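Local coordinates for protein aminoglycoside N(3)-acetyltransferase (Enterobacter cloacae, PDB 6NP3) that acetylates the 3-amino group of 2-deoxystreptamine antibiotics such as gentamicin with acetyl-CoA, and so probably confers resistance to them, at residues D37-L42 with N102-T107; C111-S114 with A119-A122; V223-R228 with I259-A264; R228-R233 with A251-S256. All coordinates share one frame; numbering follows the deposited sequence.

Contact 1 lies at the surface, whereas contacts 2, 3 and 4 are largely buried. Contacts 1 and 2 adjoin, because helix 101-106 is followed in the chain by edge strand 112-113, and Ile105 and Arg106 pack against Cys111. Contacts 3 and 4 join the same two helices, 222-233 and 251-265; contact 4 is nested within the loop that contact 3 closes, and Trp261 NE1 probably bonds to Asp229 OD2 between them. Contacts 1, 3 and 4 each set an aliphatic CH over an aromatic face, assisted by a bridging water, a guanidinium or a tyrosine-aspartate bond respectively. Contact 2 instead relies on backbone and serine hydrogen bonds in a hairpin.

Contact 1: D37-L42 with N102-T107; sequences DGPQTL and NEFIRT
Pro39, in the first turn of helix 39-50, lays its pyrrolidine ring over one face of Phe104 from helix 101-106. Its CB stands 3.8 Å from the centroid of the Phe104 ring and 18° off the ring normal, a CH-pi contact displaced toward the CD1-CE1 edge, with Pro39 CG near CE1 and CZ. Phe104 CG lies anti to its own carbonyl carbon (chi1 -67°), which carries the ring across to the proline. Gln40 reaches the same ring at its edge: OE1 comes to 3.7 Å from Phe104 CD2. The glutamine chain leaves anti to the backbone N and bends at chi2 (68°), bringing its amide to the other helix. A water then links the helices, donating to Gln40 OE1 at 2.7 Å and to Phe104 O at 2.8 Å, while Gln40 NE2 is bonded to Asp44 one turn further on. CH-pi packing and one water bridge thus make up this small surface contact, close to Leu29 and Ala100, which bind CoA in other structures of this enzyme. Val43 of helix 39-50 also touches Phe104 and Ile105, and Ile105 in turn meets Ala58 of strand 55-59.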
loop_
_atom_site.group_PDB
_atom_site.type_symbol
_atom_site.label_atom_id
_atom_site.label_comp_id
_atom_site.label_asym_id
_atom_site.label_seq_id
_atom_site.Cartn_x
_atom_site.Cartn_y
_atom_site.Cartn_z
ATOM N N ASP A 37 -8.143 -5.821 -22.239
ATOM C CA ASP A 37 -7.343 -4.664 -22.631
ATOM C C ASP A 37 -6.180 -4.449 -21.679
ATOM O O ASP A 37 -5.775 -3.317 -21.387
ATOM C CB ASP A 37 -8.204 -3.415 -22.720
ATOM C CG ASP A 37 -9.196 -3.490 -23.838
ATOM O OD1 ASP A 37 -8.760 -3.662 -24.989
ATOM O OD2 ASP A 37 -10.407 -3.419 -23.561
ATOM N N GLY A 38 -5.612 -5.543 -21.206
ATOM C CA GLY A 38 -4.500 -5.478 -20.298
ATOM C C GLY A 38 -4.911 -5.029 -18.913
ATOM O O GLY A 38 -6.094 -5.035 -18.562
ATOM N N PRO A 39 -3.930 -4.635 -18.097
ATOM C CA PRO A 39 -4.236 -4.255 -16.703
ATOM C C PRO A 39 -5.297 -3.189 -16.557
ATOM O O PRO A 39 -6.030 -3.191 -15.555
ATOM C CB PRO A 39 -2.881 -3.779 -16.170
ATOM C CG PRO A 39 -1.877 -4.601 -16.955
ATOM C CD PRO A 39 -2.475 -4.687 -18.350
ATOM N N GLN A 40 -5.425 -2.292 -17.535
ATOM C CA GLN A 40 -6.453 -1.262 -17.435
ATOM C C GLN A 40 -7.840 -1.871 -17.271
ATOM O O GLN A 40 -8.727 -1.245 -16.684
ATOM C CB GLN A 40 -6.457 -0.384 -18.685
ATOM C CG GLN A 40 -7.396 0.800 -18.542
ATOM C CD GLN A 40 -6.893 1.781 -17.495
ATOM O OE1 GLN A 40 -5.696 2.077 -17.423
ATOM N NE2 GLN A 40 -7.800 2.291 -16.682
ATOM N N THR A 41 -8.062 -3.063 -17.838
ATOM C CA THR A 41 -9.358 -3.731 -17.692
ATOM C C THR A 41 -9.714 -3.927 -16.224
ATOM O O THR A 41 -10.856 -3.696 -15.810
ATOM C CB THR A 41 -9.341 -5.073 -18.431
ATOM O OG1 THR A 41 -9.074 -4.828 -19.819
ATOM C CG2 THR A 41 -10.669 -5.813 -18.280
ATOM N N LEU A 42 -8.744 -4.349 -15.420
ATOM C CA LEU A 42 -8.993 -4.542 -14.000
ATOM C C LEU A 42 -9.102 -3.225 -13.255
ATOM O O LEU A 42 -9.925 -3.117 -12.344
ATOM C CB LEU A 42 -7.906 -5.423 -13.413
ATOM C CG LEU A 42 -8.025 -5.709 -11.920
ATOM C CD1 LEU A 42 -9.327 -6.296 -11.519
ATOM C CD2 LEU A 42 -6.882 -6.664 -11.529
ATOM N N ASN A 102 -0.082 -0.750 -10.467
ATOM C CA ASN A 102 -0.077 0.529 -9.767
ATOM C C ASN A 102 0.228 1.692 -10.694
ATOM O O ASN A 102 -0.269 2.799 -10.470
ATOM C CB ASN A 102 0.861 0.460 -8.569
ATOM C CG ASN A 102 0.268 -0.320 -7.447
ATOM O OD1 ASN A 102 -0.952 -0.326 -7.265
ATOM N ND2 ASN A 102 1.118 -0.966 -6.664
ATOM N N GLU A 103 1.029 1.479 -11.728
ATOM C CA GLU A 103 1.274 2.567 -12.669
ATOM C C GLU A 103 0.011 2.926 -13.438
ATOM O O GLU A 103 -0.190 4.096 -13.768
ATOM C CB GLU A 103 2.442 2.186 -13.583
ATOM C CG GLU A 103 2.807 3.212 -14.649
ATOM C CD GLU A 103 3.403 4.493 -14.093
ATOM O OE1 GLU A 103 3.798 5.365 -14.908
ATOM O OE2 GLU A 103 3.491 4.658 -12.847
ATOM N N PHE A 104 -0.857 1.941 -13.699
ATOM C CA PHE A 104 -2.139 2.219 -14.333
ATOM C C PHE A 104 -3.059 2.962 -13.378
ATOM O O PHE A 104 -3.767 3.883 -13.786
ATOM C CB PHE A 104 -2.805 0.921 -14.800
ATOM C CG PHE A 104 -2.074 0.233 -15.915
ATOM C CD1 PHE A 104 -1.015 -0.610 -15.650
ATOM C CD2 PHE A 104 -2.428 0.455 -17.234
ATOM C CE1 PHE A 104 -0.319 -1.226 -16.677
ATOM C CE2 PHE A 104 -1.749 -0.163 -18.262
ATOM C CZ PHE A 104 -0.696 -1.002 -17.992
ATOM N N ILE A 105 -3.080 2.574 -12.102
ATOM C CA ILE A 105 -3.888 3.306 -11.130
ATOM C C ILE A 105 -3.443 4.763 -11.044
ATOM O O ILE A 105 -4.250 5.699 -11.109
ATOM C CB ILE A 105 -3.833 2.603 -9.758
ATOM C CG1 ILE A 105 -4.510 1.227 -9.834
ATOM C CG2 ILE A 105 -4.490 3.473 -8.696
ATOM C CD1 ILE A 105 -4.451 0.419 -8.546
ATOM N N ARG A 106 -2.148 4.980 -10.852
ATOM C CA ARG A 106 -1.710 6.332 -10.554
ATOM C C ARG A 106 -1.859 7.279 -11.743
ATOM O O ARG A 106 -2.003 8.485 -11.538
ATOM C CB ARG A 106 -0.289 6.332 -9.989
ATOM C CG ARG A 106 0.809 6.153 -11.003
ATOM C CD ARG A 106 1.473 7.478 -11.354
ATOM N NE ARG A 106 2.483 7.288 -12.384
ATOM C CZ ARG A 106 2.943 8.255 -13.159
ATOM N NH1 ARG A 106 2.560 9.500 -12.942
ATOM N NH2 ARG A 106 3.832 7.974 -14.099
ATOM N N THR A 107 -1.838 6.770 -12.976
ATOM C CA THR A 107 -2.053 7.604 -14.160
ATOM C C THR A 107 -3.523 7.758 -14.545
ATOM O O THR A 107 -3.828 8.426 -15.543
ATOM C CB THR A 107 -1.256 7.054 -15.358
ATOM O OG1 THR A 107 -1.619 5.696 -15.608
ATOM C CG2 THR A 107 0.241 7.175 -15.110
HETATM O O HOH W 1 -5.176 4.390 -16.119
#

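Contact 2: C111-S114 with A119-A122. Unlike the reference sequence in segment 111-114: Ser114 (reference Thr).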
loop_
_atom_site.group_PDB
_atom_site.type_symbol
_atom_site.label_atom_id
_atom_site.label_comp_id
_atom_site.label_asym_id
_atom_site.label_seq_id
_atom_site.Cartn_x
_atom_site.Cartn_y
_atom_site.Cartn_z
ATOM N N CYS A 111 -6.728 10.785 -10.541
ATOM C CA CYS A 111 -6.049 10.157 -9.417
ATOM C C CYS A 111 -5.277 11.221 -8.655
ATOM O O CYS A 111 -4.643 12.099 -9.250
ATOM C CB CYS A 111 -5.104 9.064 -9.917
ATOM S SG CYS A 111 -4.434 8.071 -8.647
ATOM N N ARG A 112 -5.328 11.149 -7.333
ATOM C CA ARG A 112 -4.502 11.988 -6.494
ATOM C C ARG A 112 -3.343 11.166 -5.944
ATOM O O ARG A 112 -3.436 9.945 -5.792
ATOM C CB ARG A 112 -5.334 12.559 -5.353
ATOM C CG ARG A 112 -6.535 13.344 -5.811
ATOM C CD ARG A 112 -6.174 14.572 -6.631
ATOM N NE ARG A 112 -7.347 15.435 -6.695
ATOM C CZ ARG A 112 -7.544 16.491 -5.911
ATOM N NH1 ARG A 112 -6.628 16.853 -5.023
ATOM N NH2 ARG A 112 -8.654 17.200 -6.034
ATOM N N ARG A 113 -2.248 11.848 -5.621
ATOM C CA ARG A 113 -1.013 11.178 -5.227
ATOM C C ARG A 113 -0.456 11.791 -3.954
ATOM O O ARG A 113 -0.368 13.018 -3.851
ATOM C CB ARG A 113 0.033 11.310 -6.346
ATOM C CG ARG A 113 1.412 10.697 -6.088
ATOM C CD ARG A 113 1.487 9.379 -6.749
ATOM N NE ARG A 113 2.750 8.645 -6.762
ATOM C CZ ARG A 113 3.587 8.576 -7.792
ATOM N NH1 ARG A 113 3.386 9.297 -8.906
ATOM N NH2 ARG A 113 4.632 7.748 -7.694
ATOM N N SER A 114 -0.043 10.951 -3.004
ATOM C CA SER A 114 0.488 11.482 -1.758
ATOM C C SER A 114 1.943 11.917 -1.920
ATOM O O SER A 114 2.671 11.454 -2.799
ATOM C CB SER A 114 0.318 10.495 -0.613
ATOM O OG SER A 114 1.343 9.511 -0.611
ATOM N N ALA A 119 6.788 6.105 0.411
ATOM C CA ALA A 119 5.521 5.509 0.815
ATOM C C ALA A 119 4.336 5.992 -0.017
ATOM O O ALA A 119 3.186 5.766 0.369
ATOM C CB ALA A 119 5.274 5.807 2.295
ATOM N N SER A 120 4.573 6.506 -1.207
ATOM C CA SER A 120 3.537 7.239 -1.900
ATOM C C SER A 120 2.295 6.402 -2.154
ATOM O O SER A 120 2.364 5.260 -2.600
ATOM C CB SER A 120 4.077 7.760 -3.222
ATOM O OG SER A 120 3.150 8.626 -3.867
ATOM N N MET A 121 1.147 7.036 -1.933
ATOM C CA MET A 121 -0.163 6.420 -2.080
ATOM C C MET A 121 -0.982 7.159 -3.132
ATOM O O MET A 121 -0.992 8.394 -3.166
ATOM C CB MET A 121 -0.920 6.511 -0.747
ATOM C CG MET A 121 -0.233 5.868 0.434
ATOM S SD MET A 121 -0.458 4.104 0.469
ATOM C CE MET A 121 0.752 3.654 1.700
ATOM N N ALA A 122 -1.727 6.400 -3.936
ATOM C CA ALA A 122 -2.567 6.948 -4.989
ATOM C C ALA A 122 -4.015 6.679 -4.626
ATOM O O ALA A 122 -4.329 5.599 -4.137
ATOM C CB ALA A 122 -2.233 6.277 -6.314
#
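Ser120 OG takes part in two hydrogen bonds, as acceptor and as donor. Arg113 NE donates to it at 2.9 Å, with an N-H...O angle of 136° and the oxygen tilted 27° from the guanidinium plane, and Ser120 OG donates in turn to Ser114 O at 3.1 Å, tilted from the carbonyl plane. With OG anti to the backbone N (chi1 -173°), Ser120 reaches both partners. Ser114, a threonine in the reference sequence, closes a second pair of bonds with Met121: its N donates to Met121 O at 2.7 Å, in the carbonyl plane, and in the conformer described its OG accepts from Met121 N at 2.8 Å. A serine oxygen thus takes a main-chain N-H of the partner strand, and the same OG is hydrogen-bonded to His135 ND1. This is the antiparallel hairpin of strands 112-113 and 121-124. Arg113 and Ala122 form a non-hydrogen-bonded pair, flanked by the CA-H...O contact of Ala122 CA with Arg112 O at 3.2 Å. Cys111 SG closes the apolar end, 3.7 Å from Ala122 CB. The Arg113 guanidinium continues to Ala92 O and Ser61 O; its N-H groups are spread over neutral oxygens, which probably helps to accommodate the charge, and the network probably fixes the Ser120 hydroxyl and ties the hairpin to neighbouring loops.

Contact 3: V223-R228 with I259-A264; sequences VERIAR and IEWLEA
Trp261 receives Ile226 over one face of its indole and Arg225 at the edge, in a helix-helix packing of helices 222-233 and 251-265; the axes of segments 223-228 and 259-264 approach to 10.4 Å at 112°. Along segment 259-264, the tryptophan provides most of the contact. Its CG is anti to the backbone N (chi1 -172°), which sends the indole across to the other helix. Ile226 CG1 lies 3.9 Å from the centroid of the Trp261 six-membered ring, 27° off the normal, and makes a CH-pi contact over the CD2-CE3 side. The benzo end slides beneath the guanidinium of Arg225, whose chain is bent at chi2 and chi3 to fold back. The two planes are 67° apart, so the indole presents CZ2 and CH2 to one face of the guanidinium instead of stacking flat. Arg225 CB also touches this end of the ring. At the five-membered end, Trp261 NE1 is probably hydrogen-bonded to Asp229 of helix 222-233, which may help to set the rotation of the indole; Arg265 adds a cation-pi contact. Next in sequence, Leu262 crosses the isoleucine side chain at about a right angle and sets its CD2 at the indole edge. Ile226 CD1 reaches past the ring to Leu262 CG, 4.1 Å away.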
loop_
_atom_site.group_PDB
_atom_site.type_symbol
_atom_site.label_atom_id
_atom_site.label_comp_id
_atom_site.label_asym_id
_atom_site.label_seq_id
_atom_site.Cartn_x
_atom_site.Cartn_y
_atom_site.Cartn_z
ATOM N N VAL A 223 4.210 -8.644 9.107
ATOM C CA VAL A 223 2.992 -8.530 8.296
ATOM C C VAL A 223 2.546 -9.909 7.830
ATOM O O VAL A 223 1.374 -10.290 7.955
ATOM C CB VAL A 223 3.242 -7.598 7.099
ATOM C CG1 VAL A 223 2.075 -7.651 6.110
ATOM C CG2 VAL A 223 3.469 -6.212 7.580
ATOM N N GLU A 224 3.480 -10.673 7.261
ATOM C CA GLU A 224 3.143 -11.998 6.754
ATOM C C GLU A 224 2.684 -12.921 7.864
ATOM O O GLU A 224 1.717 -13.676 7.693
ATOM C CB GLU A 224 4.338 -12.596 6.009
ATOM C CG GLU A 224 4.058 -13.984 5.481
ATOM C CD GLU A 224 5.136 -14.536 4.573
ATOM O OE1 GLU A 224 6.037 -13.785 4.146
ATOM O OE2 GLU A 224 5.058 -15.746 4.279
ATOM N N ARG A 225 3.382 -12.918 8.991
ATOM C CA ARG A 225 3.005 -13.817 10.067
ATOM C C ARG A 225 1.641 -13.458 10.631
ATOM O O ARG A 225 0.838 -14.348 10.935
ATOM C CB ARG A 225 4.077 -13.804 11.149
ATOM C CG ARG A 225 5.443 -14.313 10.660
ATOM C CD ARG A 225 6.216 -15.156 11.727
ATOM N NE ARG A 225 5.320 -16.155 12.295
ATOM C CZ ARG A 225 5.078 -16.316 13.589
ATOM N NH1 ARG A 225 5.711 -15.584 14.497
ATOM N NH2 ARG A 225 4.212 -17.236 13.975
ATOM N N ILE A 226 1.369 -12.161 10.802
ATOM C CA ILE A 226 0.066 -11.729 11.300
ATOM C C ILE A 226 -1.029 -12.128 10.324
ATOM O O ILE A 226 -2.056 -12.682 10.721
ATOM C CB ILE A 226 0.058 -10.213 11.542
ATOM C CG1 ILE A 226 1.007 -9.824 12.673
ATOM C CG2 ILE A 226 -1.354 -9.740 11.813
ATOM C CD1 ILE A 226 1.287 -8.359 12.687
ATOM N N ALA A 227 -0.828 -11.840 9.038
ATOM C CA ALA A 227 -1.883 -12.073 8.059
ATOM C C ALA A 227 -2.176 -13.561 7.903
ATOM O O ALA A 227 -3.342 -13.959 7.791
ATOM C CB ALA A 227 -1.475 -11.450 6.731
ATOM N N ARG A 228 -1.144 -14.403 7.908
ATOM C CA ARG A 228 -1.389 -15.842 7.830
ATOM C C ARG A 228 -2.223 -16.319 9.010
ATOM O O ARG A 228 -3.166 -17.103 8.841
ATOM C CB ARG A 228 -0.071 -16.622 7.820
ATOM C CG ARG A 228 0.644 -16.718 6.511
ATOM C CD ARG A 228 1.879 -17.628 6.587
ATOM N NE ARG A 228 2.752 -17.384 5.441
ATOM C CZ ARG A 228 2.471 -17.763 4.199
ATOM N NH1 ARG A 228 1.347 -18.412 3.941
ATOM N NH2 ARG A 228 3.314 -17.493 3.213
ATOM N N ILE A 259 -2.233 -5.544 16.005
ATOM C CA ILE A 259 -1.767 -4.874 17.218
ATOM C C ILE A 259 -1.786 -5.852 18.388
ATOM O O ILE A 259 -0.827 -5.957 19.164
ATOM C CB ILE A 259 -2.619 -3.623 17.506
ATOM C CG1 ILE A 259 -2.441 -2.599 16.377
ATOM C CG2 ILE A 259 -2.285 -3.022 18.871
ATOM C CD1 ILE A 259 -3.492 -1.505 16.406
ATOM N N GLU A 260 -2.920 -6.528 18.569
ATOM C CA GLU A 260 -3.037 -7.514 19.640
ATOM C C GLU A 260 -2.002 -8.624 19.482
ATOM O O GLU A 260 -1.421 -9.088 20.475
ATOM C CB GLU A 260 -4.455 -8.086 19.668
ATOM C CG GLU A 260 -5.509 -7.076 20.007
ATOM C CD GLU A 260 -6.929 -7.608 19.890
ATOM O OE1 GLU A 260 -7.121 -8.838 19.820
ATOM O OE2 GLU A 260 -7.863 -6.781 19.869
ATOM N N TRP A 261 -1.762 -9.072 18.255
ATOM C CA TRP A 261 -0.856 -10.182 17.993
ATOM C C TRP A 261 0.557 -9.817 18.417
ATOM O O TRP A 261 1.234 -10.588 19.114
ATOM C CB TRP A 261 -0.913 -10.503 16.497
ATOM C CG TRP A 261 -0.223 -11.717 16.006
ATOM C CD1 TRP A 261 -0.812 -12.914 15.717
ATOM C CD2 TRP A 261 1.160 -11.857 15.661
ATOM N NE1 TRP A 261 0.117 -13.798 15.234
ATOM C CE2 TRP A 261 1.339 -13.177 15.197
ATOM C CE3 TRP A 261 2.273 -11.004 15.719
ATOM C CZ2 TRP A 261 2.571 -13.655 14.774
ATOM C CZ3 TRP A 261 3.495 -11.483 15.298
ATOM C CH2 TRP A 261 3.634 -12.799 14.840
ATOM N N LEU A 262 1.021 -8.634 18.007
ATOM C CA LEU A 262 2.341 -8.158 18.388
ATOM C C LEU A 262 2.444 -7.954 19.892
ATOM O O LEU A 262 3.439 -8.352 20.513
ATOM C CB LEU A 262 2.662 -6.854 17.660
ATOM C CG LEU A 262 2.920 -7.022 16.166
ATOM C CD1 LEU A 262 2.828 -5.674 15.474
ATOM C CD2 LEU A 262 4.257 -7.705 15.880
ATOM N N GLU A 263 1.442 -7.327 20.508
ATOM C CA GLU A 263 1.531 -7.009 21.938
ATOM C C GLU A 263 1.427 -8.248 22.822
ATOM O O GLU A 263 1.990 -8.268 23.927
ATOM C CB GLU A 263 0.468 -5.978 22.315
ATOM C CG GLU A 263 0.823 -4.620 21.707
ATOM C CD GLU A 263 -0.179 -3.488 21.878
ATOM O OE1 GLU A 263 -1.250 -3.674 22.481
ATOM O OE2 GLU A 263 0.105 -2.376 21.359
ATOM N N ALA A 264 0.780 -9.304 22.323
ATOM C CA ALA A 264 0.735 -10.562 23.055
ATOM C C ALA A 264 2.077 -11.279 23.021
ATOM O O ALA A 264 2.385 -12.064 23.930
ATOM C CB ALA A 264 -0.357 -11.478 22.487
#

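Contact 4: R228-R233 with A251-S256; sequences RDYLAR and AADIVS
Two helices near the end of the chain, 222-233 and 251-265, meet here through one aromatic side chain, with the strands 237-241 and 244-250 between them in sequence. Tyr230 carries the contact on its helix, and Asp253 and Ile254, adjacent in the first turn of the other, take its edge and its face. Ile254 CG1 stands over the middle of the phenol ring, 3.7 Å from the Tyr230 centroid and 13° off the normal, a CH-pi contact with the carbon almost on the ring normal. The terminal methyl leans outward along the ring, with Ile254 CD1 3.6 Å from Tyr230 CD2. Ile254 CG1 is anti to the backbone N (chi1 -163°), and this places CG1 over the ring and CD1 out past its CG-CD2 edge. At the far end of the ring, Tyr230 OH donates to Asp253 OD2 at 2.7 Å. The acceptor uses its anti lone pair, directed away from OD1; it lies in the plane of the phenol, while the carboxylate itself is turned 61° from that plane. Together the bond and the isoleucine probably help to hold the ring's tilt, and the short hydrogen bond probably helps to stabilise the negative charge of Asp253. Phe257, one turn further along helix 251-265, meets Tyr230 edge-to-face, and Ile254 continues inward to Leu170 of helix 170-176 and Ile157 of strand 156-160 in the central sheet.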
loop_
_atom_site.group_PDB
_atom_site.type_symbol
_atom_site.label_atom_id
_atom_site.label_comp_id
_atom_site.label_asym_id
_atom_site.label_seq_id
_atom_site.Cartn_x
_atom_site.Cartn_y
_atom_site.Cartn_z
ATOM N N ARG A 228 -1.144 -14.403 7.908
ATOM C CA ARG A 228 -1.389 -15.842 7.830
ATOM C C ARG A 228 -2.223 -16.319 9.010
ATOM O O ARG A 228 -3.166 -17.103 8.841
ATOM C CB ARG A 228 -0.071 -16.622 7.820
ATOM C CG ARG A 228 0.644 -16.718 6.511
ATOM C CD ARG A 228 1.879 -17.628 6.587
ATOM N NE ARG A 228 2.752 -17.384 5.441
ATOM C CZ ARG A 228 2.471 -17.763 4.199
ATOM N NH1 ARG A 228 1.347 -18.412 3.941
ATOM N NH2 ARG A 228 3.314 -17.493 3.213
ATOM N N ASP A 229 -1.854 -15.905 10.226
ATOM C CA ASP A 229 -2.632 -16.260 11.407
ATOM C C ASP A 229 -4.065 -15.772 11.262
ATOM O O ASP A 229 -5.016 -16.550 11.408
ATOM C CB ASP A 229 -1.979 -15.677 12.665
ATOM C CG ASP A 229 -1.348 -16.738 13.551
ATOM O OD1 ASP A 229 -1.511 -17.944 13.285
ATOM O OD2 ASP A 229 -0.684 -16.370 14.537
ATOM N N TYR A 230 -4.230 -14.508 10.866
ATOM C CA TYR A 230 -5.565 -13.918 10.772
ATOM C C TYR A 230 -6.429 -14.707 9.809
ATOM O O TYR A 230 -7.585 -15.018 10.107
ATOM C CB TYR A 230 -5.461 -12.468 10.311
ATOM C CG TYR A 230 -6.762 -11.751 10.153
ATOM C CD1 TYR A 230 -7.361 -11.172 11.225
ATOM C CD2 TYR A 230 -7.385 -11.643 8.913
ATOM C CE1 TYR A 230 -8.540 -10.455 11.075
ATOM C CE2 TYR A 230 -8.565 -10.965 8.761
ATOM C CZ TYR A 230 -9.139 -10.379 9.840
ATOM O OH TYR A 230 -10.308 -9.685 9.640
ATOM N N LEU A 231 -5.873 -15.041 8.655
ATOM C CA LEU A 231 -6.650 -15.737 7.645
ATOM C C LEU A 231 -6.974 -17.160 8.063
ATOM O O LEU A 231 -7.972 -17.716 7.597
ATOM C CB LEU A 231 -5.907 -15.715 6.314
ATOM C CG LEU A 231 -5.810 -14.316 5.696
ATOM C CD1 LEU A 231 -4.892 -14.328 4.476
ATOM C CD2 LEU A 231 -7.182 -13.781 5.297
ATOM N N ALA A 232 -6.194 -17.744 8.956
ATOM C CA ALA A 232 -6.521 -19.065 9.474
ATOM C C ALA A 232 -7.603 -19.018 10.530
ATOM O O ALA A 232 -8.129 -20.077 10.889
ATOM C CB ALA A 232 -5.277 -19.696 10.106
ATOM N N ARG A 233 -7.933 -17.828 11.047
ATOM C CA ARG A 233 -8.775 -17.678 12.218
ATOM C C ARG A 233 -10.044 -16.879 11.979
ATOM O O ARG A 233 -10.784 -16.655 12.941
ATOM C CB ARG A 233 -7.989 -16.960 13.325
ATOM C CG ARG A 233 -6.914 -17.815 13.967
ATOM C CD ARG A 233 -6.040 -16.971 14.882
ATOM N NE ARG A 233 -5.021 -17.754 15.578
ATOM C CZ ARG A 233 -5.064 -18.051 16.873
ATOM N NH1 ARG A 233 -6.067 -17.622 17.625
ATOM N NH2 ARG A 233 -4.093 -18.769 17.416
ATOM N N ALA A 251 -10.233 -3.974 6.925
ATOM C CA ALA A 251 -8.909 -3.457 7.253
ATOM C C ALA A 251 -8.788 -3.140 8.732
ATOM O O ALA A 251 -7.777 -3.452 9.370
ATOM C CB ALA A 251 -8.602 -2.207 6.430
ATOM N N ALA A 252 -9.791 -2.476 9.299
ATOM C CA ALA A 252 -9.726 -2.164 10.719
ATOM C C ALA A 252 -9.604 -3.433 11.548
ATOM O O ALA A 252 -8.876 -3.468 12.548
ATOM C CB ALA A 252 -10.950 -1.357 11.142
ATOM N N ASP A 253 -10.314 -4.487 11.149
ATOM C CA ASP A 253 -10.279 -5.732 11.912
ATOM C C ASP A 253 -8.907 -6.392 11.856
ATOM O O ASP A 253 -8.392 -6.828 12.891
ATOM C CB ASP A 253 -11.350 -6.692 11.417
ATOM C CG ASP A 253 -11.573 -7.830 12.375
ATOM O OD1 ASP A 253 -11.944 -7.564 13.532
ATOM O OD2 ASP A 253 -11.372 -8.980 11.967
ATOM N N ILE A 254 -8.286 -6.486 10.679
ATOM C CA ILE A 254 -6.973 -7.135 10.606
ATOM C C ILE A 254 -5.909 -6.307 11.315
ATOM O O ILE A 254 -5.007 -6.861 11.946
ATOM C CB ILE A 254 -6.575 -7.487 9.156
ATOM C CG1 ILE A 254 -5.430 -8.527 9.161
ATOM C CG2 ILE A 254 -6.234 -6.245 8.353
ATOM C CD1 ILE A 254 -5.054 -9.060 7.819
ATOM N N VAL A 255 -6.006 -4.981 11.257
ATOM C CA VAL A 255 -5.042 -4.141 11.963
ATOM C C VAL A 255 -5.212 -4.266 13.466
ATOM O O VAL A 255 -4.223 -4.385 14.207
ATOM C CB VAL A 255 -5.113 -2.690 11.450
ATOM C CG1 VAL A 255 -4.303 -1.760 12.342
ATOM C CG2 VAL A 255 -4.593 -2.650 10.013
ATOM N N SER A 256 -6.442 -4.251 13.971
ATOM C CA SER A 256 -6.622 -4.476 15.400
ATOM C C SER A 256 -6.058 -5.837 15.813
ATOM O O SER A 256 -5.349 -5.960 16.828
ATOM C CB SER A 256 -8.101 -4.367 15.744
ATOM O OG SER A 256 -8.556 -3.038 15.567
#